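Local coordinates for metallo-beta-lactamase (Serratia marcescens, PDB 6K4X), which hydrolyses the beta-lactam ring of antibiotics as a zinc-dependent, subclass B3 enzyme, here with its two-zinc site occupied by the inhibitor 4-amino-2-sulfanylbenzoic acid, at residues H72-H77 and P148-G153; V99-T104 and S118-S123; V129-L134 and A144-G149. One frame throughout, in Å; residues are numbered along the deposited sequence. Where two conformers were deposited one is given.

In the fold
Interaction 1 lies at the two-zinc site, where the loop leading into helix 75-78 meets the loop between strands 140-146 and 155-163. Interaction 2 is nested within the length of chain that interaction 1 closes; its helix 99-104 and Phe120 pack directly against Ser73, with the two centres about 11 Å apart. Interaction 3 comes later than interaction 2 in the chain and shares Pro148 and Gly149 with interaction 1. Its segment 129-134 leads from the edge strand of the seven-stranded sheet to that of the five-stranded one and bonds to strand 140-146 next to it. Loops that follow strands of both sheets carry the zinc ligands, as is usual in the metallo-beta-lactamase fold.

Interaction 1: H72-H77 and P148-G153; sequences HSHEDH and PGHTEG. With ZN (zinc ion), chain B; ZN (zinc ion), chain C; D0U (4-azanyl-2-sulfanyl-benzoic acid), chain E.
His150 NE2 coordinates a zinc ion at 2.0 Å, and His72 NE2 and His74 ND1 grip the same metal from the other segment. The inhibitor's sulfur S1 is the fourth ligand, 2.3 Å from that zinc, and it also bonds the second zinc. Crowding round the first metal brings His72 NE2 within 3.1 Å of His150 NE2, although no hydrogen bond joins them. The edge of the His150 ring faces His72 in an offset edge-to-face pair, planes at 75°, with CD2 over one face toward the rim. His150 reaches in with CG anti to its backbone N (chi1 -179°), whereas CG of His72 sits between its backbone N and carbonyl carbon (chi1 75°), which turns that ring toward the zinc. His150 NE2 lies at the edge of the His74 ring, in its plane. Thr151 fills the flank: its methyl CG2 packs 3.6 Å from His74 NE2, and its OG1, hydrogen-bonded to Asn98, lies 3.4 Å from His72 CB. A second shell limits the rotation of the three rings through hydrogen bonds from His72 ND1 to Asp174, from His74 NE2 to Asp111 and from His150 ND1 to the carbonyl of Thr177. Asp76 OD2 and His77 NE2 hold the second zinc, with His215 completing the protein ligands. Inhibitor carboxylate oxygen O2 binds this metal at 2.3 Å, near the plane of the His77 ring and at its edge. The inhibitor's ring approaches His150 obliquely, C3 lying 3.4 Å from His150 CE1. The HSHEDH sequence fits the zinc-binding signature of the superfamily. By bridging both metals, the sulfur probably takes the place of the water or hydroxide that attacks the beta-lactam, which would explain the inhibition.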
loop_
_atom_site.group_PDB
_atom_site.type_symbol
_atom_site.label_atom_id
_atom_site.label_comp_id
_atom_site.label_asym_id
_atom_site.label_seq_id
_atom_site.Cartn_x
_atom_site.Cartn_y
_atom_site.Cartn_z
ATOM N N HIS A 72 1.257 -1.817 5.046
ATOM C CA HIS A 72 1.633 -1.804 6.436
ATOM C C HIS A 72 0.402 -1.769 7.334
ATOM O O HIS A 72 -0.713 -1.452 6.925
ATOM C CB HIS A 72 2.626 -0.679 6.778
ATOM C CG HIS A 72 2.035 0.688 6.837
ATOM N ND1 HIS A 72 1.997 1.523 5.759
ATOM C CD2 HIS A 72 1.478 1.381 7.863
ATOM C CE1 HIS A 72 1.467 2.681 6.118
ATOM N NE2 HIS A 72 1.104 2.633 7.426
ATOM N N SER A 73 0.661 -2.092 8.605
ATOM C CA SER A 73 -0.351 -2.464 9.584
ATOM C C SER A 73 -0.743 -1.289 10.479
ATOM O O SER A 73 -0.611 -1.368 11.706
ATOM C CB SER A 73 0.183 -3.619 10.380
ATOM O OG SER A 73 1.502 -3.361 10.853
ATOM N N HIS A 74 -1.271 -0.225 9.845
ATOM C CA HIS A 74 -1.970 0.835 10.574
ATOM C C HIS A 74 -3.421 0.857 10.109
ATOM O O HIS A 74 -3.748 0.364 9.032
ATOM C CB HIS A 74 -1.338 2.208 10.347
ATOM C CG HIS A 74 0.031 2.315 10.924
ATOM N ND1 HIS A 74 0.978 3.176 10.456
ATOM C CD2 HIS A 74 0.570 1.682 11.985
ATOM C CE1 HIS A 74 2.055 3.037 11.197
ATOM N NE2 HIS A 74 1.836 2.140 12.135
ATOM N N GLU A 75 -4.280 1.403 10.961
ATOM C CA GLU A 75 -5.728 1.322 10.792
ATOM C C GLU A 75 -6.206 1.896 9.458
ATOM O O GLU A 75 -7.261 1.487 8.975
ATOM C CB GLU A 75 -6.426 1.997 11.966
ATOM C CG GLU A 75 -6.310 3.517 11.976
ATOM C CD GLU A 75 -7.058 4.317 13.036
ATOM O OE1 GLU A 75 -8.195 3.945 13.348
ATOM O OE2 GLU A 75 -6.506 5.335 13.530
ATOM N N ASP A 76 -5.532 2.900 8.919
ATOM C CA ASP A 76 -5.985 3.527 7.687
ATOM C C ASP A 76 -5.805 2.626 6.454
ATOM O O ASP A 76 -6.581 2.761 5.508
ATOM C CB ASP A 76 -5.340 4.893 7.483
ATOM C CG ASP A 76 -3.827 4.961 7.487
ATOM O OD1 ASP A 76 -3.185 4.129 8.165
ATOM O OD2 ASP A 76 -3.304 5.890 6.829
ATOM N N HIS A 77 -4.770 1.779 6.439
ATOM C CA HIS A 77 -4.524 0.906 5.288
ATOM C C HIS A 77 -5.068 -0.498 5.521
ATOM O O HIS A 77 -5.417 -1.209 4.560
ATOM C CB HIS A 77 -3.029 0.829 4.987
ATOM C CG HIS A 77 -2.429 2.184 4.860
ATOM N ND1 HIS A 77 -2.596 2.987 3.739
ATOM C CD2 HIS A 77 -1.774 2.934 5.773
ATOM C CE1 HIS A 77 -2.028 4.159 3.991
ATOM N NE2 HIS A 77 -1.540 4.173 5.228
ATOM N N PRO A 148 10.842 -1.310 5.083
ATOM C CA PRO A 148 10.618 -0.991 6.491
ATOM C C PRO A 148 10.949 0.468 6.821
ATOM O O PRO A 148 11.588 1.201 6.044
ATOM C CB PRO A 148 11.585 -1.943 7.201
ATOM C CG PRO A 148 12.739 -2.068 6.226
ATOM C CD PRO A 148 12.037 -2.150 4.883
ATOM N N GLY A 149 10.533 0.863 8.010
ATOM C CA GLY A 149 10.908 2.118 8.580
ATOM C C GLY A 149 9.728 2.816 9.203
ATOM O O GLY A 149 9.737 3.143 10.378
ATOM N N HIS A 150 8.675 3.041 8.421
ATOM C CA HIS A 150 7.372 3.476 8.969
ATOM C C HIS A 150 6.774 2.379 9.859
ATOM O O HIS A 150 6.142 2.687 10.878
ATOM C CB HIS A 150 6.487 3.939 7.827
ATOM C CG HIS A 150 5.147 4.437 8.217
ATOM N ND1 HIS A 150 4.942 5.728 8.599
ATOM C CD2 HIS A 150 3.938 3.840 8.206
ATOM C CE1 HIS A 150 3.636 5.911 8.794
ATOM N NE2 HIS A 150 2.994 4.750 8.609
ATOM N N THR A 151 6.981 1.127 9.442
ATOM C CA THR A 151 6.716 -0.053 10.245
ATOM C C THR A 151 7.801 -1.063 9.905
ATOM O O THR A 151 8.389 -1.002 8.819
ATOM C CB THR A 151 5.337 -0.703 9.987
ATOM O OG1 THR A 151 5.325 -1.291 8.677
ATOM C CG2 THR A 151 4.161 0.219 10.206
ATOM N N GLU A 152 8.041 -2.023 10.797
ATOM C CA GLU A 152 9.115 -2.967 10.519
ATOM C C GLU A 152 8.771 -3.901 9.354
ATOM O O GLU A 152 9.667 -4.313 8.609
ATOM C CB GLU A 152 9.400 -3.821 11.754
ATOM C CG GLU A 152 10.123 -3.111 12.878
ATOM C CD GLU A 152 10.664 -4.015 13.969
ATOM O OE1 GLU A 152 10.425 -5.226 13.891
ATOM O OE2 GLU A 152 11.348 -3.492 14.885
ATOM N N GLY A 153 7.482 -4.230 9.184
ATOM C CA GLY A 153 7.098 -5.201 8.156
ATOM C C GLY A 153 6.524 -4.571 6.895
ATOM O O GLY A 153 5.882 -5.265 6.118
HETATM ZN ZN ZN B . 1.048 4.221 8.676
HETATM ZN ZN ZN C . -1.299 5.857 6.333
HETATM O O2 D0U E . 0.918 6.198 5.991
HETATM C C7 D0U E . 1.485 7.248 6.362
HETATM O O1 D0U E . 2.410 7.785 5.686
HETATM C C3 D0U E . 1.114 7.915 7.639
HETATM C C2 D0U E . 1.637 9.223 7.830
HETATM C C4 D0U E . 0.288 7.334 8.618
HETATM S S1 D0U E . -0.544 5.845 8.574
HETATM C C5 D0U E . 0.054 8.092 9.787
HETATM C C6 D0U E . 0.581 9.370 9.987
HETATM N N1 D0U E . 0.294 10.097 11.135
HETATM C C1 D0U E . 1.343 9.926 8.999
#

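Interaction 2: V99-T104 and S118-S123; sequences VDTLRT and SNFPGS
Ser123 N donates to Leu102 O at 2.8 Å, in the carbonyl plane and nearly straight (161° at the hydrogen), tying the loop to the last turn of helix 99-104. Gly122, with no side chain to intervene, lies flat against the same turn: its CA is 3.2 Å from Arg103 O and also makes a CA-H...O contact with Leu102 O. The exchange is returned by Arg103 CA, whose hydrogen points at Ser123 O across 3.6 Å. One residue before Pro121, the Phe120 ring tip CZ comes within 3.9 Å of Thr101 O and 4.2 Å of Thr101 CG2. Leu102 CD2 meets the ring at its edge, 4.3 Å from CZ. The first torsion of Phe120 (chi1 59°) sets CG between the backbone N and carbonyl carbon and turns the ring toward Thr101 and Leu102. A water donates to both Thr104 O and Phe120 O and so bridges the two backbones. Further out, Phe120 also packs on Glu75 and Ala78 of helix 75-78, while Ser82 OG bonds Gly122 O and Arg103 NH2 bonds the carbonyl of Val126. For Leu102, Arg103 and Thr104 the residue four places on lies past the end of the helix; instead, a loop N-H meets Leu102 O, a weakly polar CA-H meets Arg103 O and water meets Thr104 O.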
loop_
_atom_site.group_PDB
_atom_site.type_symbol
_atom_site.label_atom_id
_atom_site.label_comp_id
_atom_site.label_asym_id
_atom_site.label_seq_id
_atom_site.Cartn_x
_atom_site.Cartn_y
_atom_site.Cartn_z
ATOM N N VAL A 99 3.015 -9.319 10.647
ATOM C CA VAL A 99 2.007 -10.384 10.723
ATOM C C VAL A 99 1.229 -10.308 12.043
ATOM O O VAL A 99 -0.008 -10.373 12.049
ATOM C CB VAL A 99 2.660 -11.764 10.496
ATOM C CG1 VAL A 99 1.730 -12.905 10.903
ATOM C CG2 VAL A 99 3.112 -11.931 9.053
ATOM N N ASP A 100 1.942 -10.203 13.166
ATOM C CA ASP A 100 1.276 -10.243 14.439
ATOM C C ASP A 100 0.342 -9.031 14.604
ATOM O O ASP A 100 -0.741 -9.141 15.168
ATOM C CB ASP A 100 2.311 -10.330 15.553
ATOM C CG ASP A 100 1.683 -10.732 16.862
ATOM O OD1 ASP A 100 1.074 -11.808 16.897
ATOM O OD2 ASP A 100 1.798 -9.953 17.807
ATOM N N THR A 101 0.765 -7.880 14.079
ATOM C CA THR A 101 -0.039 -6.696 14.157
ATOM C C THR A 101 -1.331 -6.885 13.363
ATOM O O THR A 101 -2.423 -6.499 13.802
ATOM C CB THR A 101 0.680 -5.466 13.615
ATOM O OG1 THR A 101 1.922 -5.320 14.304
ATOM C CG2 THR A 101 -0.165 -4.229 13.785
ATOM N N LEU A 102 -1.242 -7.476 12.172
ATOM C CA LEU A 102 -2.456 -7.688 11.386
ATOM C C LEU A 102 -3.385 -8.701 12.064
ATOM O O LEU A 102 -4.609 -8.604 11.938
ATOM C CB LEU A 102 -2.107 -8.171 9.980
ATOM C CG LEU A 102 -1.424 -7.132 9.089
ATOM C CD1 LEU A 102 -1.026 -7.757 7.770
ATOM C CD2 LEU A 102 -2.294 -5.904 8.853
ATOM N N ARG A 103 -2.820 -9.700 12.742
ATOM C CA ARG A 103 -3.641 -10.694 13.405
ATOM C C ARG A 103 -4.346 -10.108 14.612
ATOM O O ARG A 103 -5.485 -10.499 14.881
ATOM C CB ARG A 103 -2.826 -11.880 13.904
ATOM C CG ARG A 103 -2.340 -12.747 12.766
ATOM C CD ARG A 103 -1.411 -13.828 13.244
ATOM N NE ARG A 103 -1.210 -14.765 12.152
ATOM C CZ ARG A 103 -0.300 -15.730 12.165
ATOM N NH1 ARG A 103 0.537 -15.833 13.188
ATOM N NH2 ARG A 103 -0.244 -16.579 11.158
ATOM N N THR A 104 -3.706 -9.203 15.344
ATOM C CA THR A 104 -4.281 -8.703 16.603
ATOM C C THR A 104 -4.933 -7.332 16.432
ATOM O O THR A 104 -5.750 -6.941 17.277
ATOM C CB THR A 104 -3.219 -8.614 17.690
ATOM O OG1 THR A 104 -2.265 -7.639 17.286
ATOM C CG2 THR A 104 -2.573 -9.946 17.982
ATOM N N SER A 118 -4.400 3.960 16.867
ATOM C CA SER A 118 -5.671 3.344 17.184
ATOM C C SER A 118 -5.656 1.898 16.693
ATOM O O SER A 118 -5.212 1.600 15.586
ATOM C CB SER A 118 -6.815 4.103 16.577
ATOM O OG SER A 118 -6.855 5.435 17.075
ATOM N N ASN A 119 -6.179 0.994 17.505
ATOM C CA ASN A 119 -6.289 -0.400 17.136
ATOM C C ASN A 119 -7.308 -0.579 16.015
ATOM O O ASN A 119 -8.135 0.295 15.761
ATOM C CB ASN A 119 -6.701 -1.263 18.321
ATOM C CG ASN A 119 -5.709 -1.209 19.462
ATOM O OD1 ASN A 119 -4.560 -0.800 19.317
ATOM N ND2 ASN A 119 -6.145 -1.690 20.609
ATOM N N PHE A 120 -7.251 -1.726 15.360
ATOM C CA PHE A 120 -8.164 -2.036 14.298
ATOM C C PHE A 120 -8.498 -3.521 14.358
ATOM O O PHE A 120 -7.920 -4.281 15.141
ATOM C CB PHE A 120 -7.571 -1.591 12.957
ATOM C CG PHE A 120 -6.249 -2.228 12.597
ATOM C CD1 PHE A 120 -5.053 -1.642 12.981
ATOM C CD2 PHE A 120 -6.209 -3.406 11.873
ATOM C CE1 PHE A 120 -3.842 -2.226 12.647
ATOM C CE2 PHE A 120 -4.999 -4.002 11.564
ATOM C CZ PHE A 120 -3.821 -3.399 11.933
ATOM N N PRO A 121 -9.472 -4.005 13.570
ATOM C CA PRO A 121 -9.878 -5.397 13.711
ATOM C C PRO A 121 -8.787 -6.373 13.249
ATOM O O PRO A 121 -8.233 -6.237 12.155
ATOM C CB PRO A 121 -11.120 -5.486 12.817
ATOM C CG PRO A 121 -11.641 -4.076 12.776
ATOM C CD PRO A 121 -10.397 -3.227 12.722
ATOM N N GLY A 122 -8.516 -7.387 14.066
ATOM C CA GLY A 122 -7.570 -8.410 13.710
ATOM C C GLY A 122 -8.101 -9.283 12.596
ATOM O O GLY A 122 -9.311 -9.532 12.501
ATOM N N SER A 123 -7.199 -9.757 11.743
ATOM C CA SER A 123 -7.563 -10.576 10.604
ATOM C C SER A 123 -7.171 -12.043 10.831
ATOM O O SER A 123 -6.180 -12.343 11.472
ATOM C CB SER A 123 -6.953 -10.022 9.340
ATOM O OG SER A 123 -7.332 -10.771 8.189
HETATM O O HOH W 1 -7.625 -4.952 17.778
#

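Interaction 3: V129-L134 and A144-G149; sequences VADGEL and AHATPG
Asp131 OD1 accepts the backbone N-H of Ala146 at 2.8 Å, the donor standing 42° out of the carboxylate plane. CG lies anti to the backbone N of Asp131 (chi1 -173°), which carries the carboxylate across to the end of strand 140-146. The same oxygen accepts a second hydrogen bond, from a water 3.0 Å away, and that water also donates to Ala146 O at 2.9 Å, so both backbone polar atoms of Ala146 are engaged. Ala144 is held at both ends too: Gly132 N donates to Ala144 O at 2.7 Å, and Ala144 N donates to Glu133 O at 2.9 Å, nearly along the C=O axis. Two residues thus stand opposite one, the pattern of a G1 beta bulge with Gly132, at positive phi (85°), in its first position. Gly132 is also the third residue of the type II turn Ala130-Glu133, closed by Glu133 N to Ala130 O at 3.1 Å. Glu133 doubles the closure: its OE1 accepts Ala130 N at 2.9 Å, from above the carboxylate plane. Val129 CG2 touches Ala144 CB at 3.9 Å, and both side chains also pack on Trp157. His145 points away from the turn, its NE2 hydrogen-bonded to Thr158 OG1. Two carboxylates and one bulge therefore satisfy amides where ordinary strand pairing breaks off, tying the link between edge strands 126-129 and 134-137 to the end of strand 140-146, which runs on toward His150.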
loop_
_atom_site.group_PDB
_atom_site.type_symbol
_atom_site.label_atom_id
_atom_site.label_comp_id
_atom_site.label_asym_id
_atom_site.label_seq_id
_atom_site.Cartn_x
_atom_site.Cartn_y
_atom_site.Cartn_z
ATOM N N VAL A 129 5.496 -12.996 3.895
ATOM C CA VAL A 129 6.308 -13.072 2.693
ATOM C C VAL A 129 7.653 -12.391 2.954
ATOM O O VAL A 129 7.742 -11.473 3.773
ATOM C CB VAL A 129 5.623 -12.404 1.494
ATOM C CG1 VAL A 129 4.349 -13.127 1.134
ATOM C CG2 VAL A 129 5.371 -10.927 1.707
ATOM N N ALA A 130 8.676 -12.819 2.210
ATOM C CA ALA A 130 10.025 -12.298 2.328
ATOM C C ALA A 130 10.295 -11.248 1.254
ATOM O O ALA A 130 9.642 -11.194 0.212
ATOM C CB ALA A 130 11.025 -13.422 2.201
ATOM N N ASP A 131 11.336 -10.454 1.492
ATOM C CA ASP A 131 11.840 -9.540 0.489
ATOM C C ASP A 131 12.128 -10.303 -0.801
ATOM O O ASP A 131 12.807 -11.344 -0.774
ATOM C CB ASP A 131 13.105 -8.856 0.999
ATOM C CG ASP A 131 13.607 -7.753 0.090
ATOM O OD1 ASP A 131 12.815 -6.990 -0.502
ATOM O OD2 ASP A 131 14.839 -7.591 0.054
ATOM N N GLY A 132 11.649 -9.773 -1.927
ATOM C CA GLY A 132 11.907 -10.346 -3.232
ATOM C C GLY A 132 10.954 -11.463 -3.633
ATOM O O GLY A 132 11.012 -11.955 -4.745
ATOM N N GLU A 133 10.061 -11.888 -2.734
ATOM C CA GLU A 133 9.230 -13.061 -2.983
ATOM C C GLU A 133 8.124 -12.750 -3.991
ATOM O O GLU A 133 7.544 -11.664 -3.987
ATOM C CB GLU A 133 8.632 -13.527 -1.663
ATOM C CG GLU A 133 7.749 -14.750 -1.779
ATOM C CD GLU A 133 7.328 -15.305 -0.437
ATOM O OE1 GLU A 133 8.071 -15.135 0.539
ATOM O OE2 GLU A 133 6.230 -15.875 -0.359
ATOM N N LEU A 134 7.837 -13.721 -4.859
ATOM C CA LEU A 134 6.753 -13.618 -5.819
ATOM C C LEU A 134 5.472 -14.248 -5.276
ATOM O O LEU A 134 5.477 -15.389 -4.751
ATOM C CB LEU A 134 7.156 -14.361 -7.096
ATOM C CG LEU A 134 8.047 -13.581 -8.050
ATOM C CD1 LEU A 134 8.354 -14.416 -9.283
ATOM C CD2 LEU A 134 7.408 -12.258 -8.454
ATOM N N ALA A 144 7.054 -8.836 -3.730
ATOM C CA ALA A 144 7.170 -8.141 -2.460
ATOM C C ALA A 144 8.548 -7.504 -2.365
ATOM O O ALA A 144 9.557 -8.165 -2.579
ATOM C CB ALA A 144 6.975 -9.129 -1.336
ATOM N N HIS A 145 8.596 -6.238 -1.976
ATOM C CA HIS A 145 9.840 -5.530 -1.670
ATOM C C HIS A 145 9.769 -5.011 -0.242
ATOM O O HIS A 145 8.898 -4.221 0.090
ATOM C CB HIS A 145 10.077 -4.348 -2.611
ATOM C CG HIS A 145 10.073 -4.740 -4.040
ATOM N ND1 HIS A 145 11.232 -4.904 -4.766
ATOM C CD2 HIS A 145 9.045 -4.933 -4.893
ATOM C CE1 HIS A 145 10.905 -5.220 -6.006
ATOM N NE2 HIS A 145 9.578 -5.249 -6.105
ATOM N N ALA A 146 10.683 -5.470 0.605
ATOM C CA ALA A 146 10.724 -4.966 1.969
ATOM C C ALA A 146 11.048 -3.479 1.938
ATOM O O ALA A 146 12.089 -3.059 1.425
ATOM C CB ALA A 146 11.732 -5.722 2.792
ATOM N N THR A 147 10.161 -2.688 2.537
ATOM C CA THR A 147 10.369 -1.255 2.688
ATOM C C THR A 147 10.039 -0.851 4.112
ATOM O O THR A 147 9.071 -0.132 4.354
ATOM C CB THR A 147 9.582 -0.421 1.662
ATOM O OG1 THR A 147 8.174 -0.686 1.714
ATOM C CG2 THR A 147 10.070 -0.673 0.256
ATOM N N PRO A 148 10.842 -1.310 5.083
ATOM C CA PRO A 148 10.618 -0.991 6.491
ATOM C C PRO A 148 10.949 0.468 6.821
ATOM O O PRO A 148 11.588 1.201 6.044
ATOM C CB PRO A 148 11.585 -1.943 7.201
ATOM C CG PRO A 148 12.739 -2.068 6.226
ATOM C CD PRO A 148 12.037 -2.150 4.883
ATOM N N GLY A 149 10.533 0.863 8.010
ATOM C CA GLY A 149 10.908 2.118 8.580
ATOM C C GLY A 149 9.728 2.816 9.203
ATOM O O GLY A 149 9.737 3.143 10.378
HETATM O O HOH W 2 13.384 -4.092 -0.934
#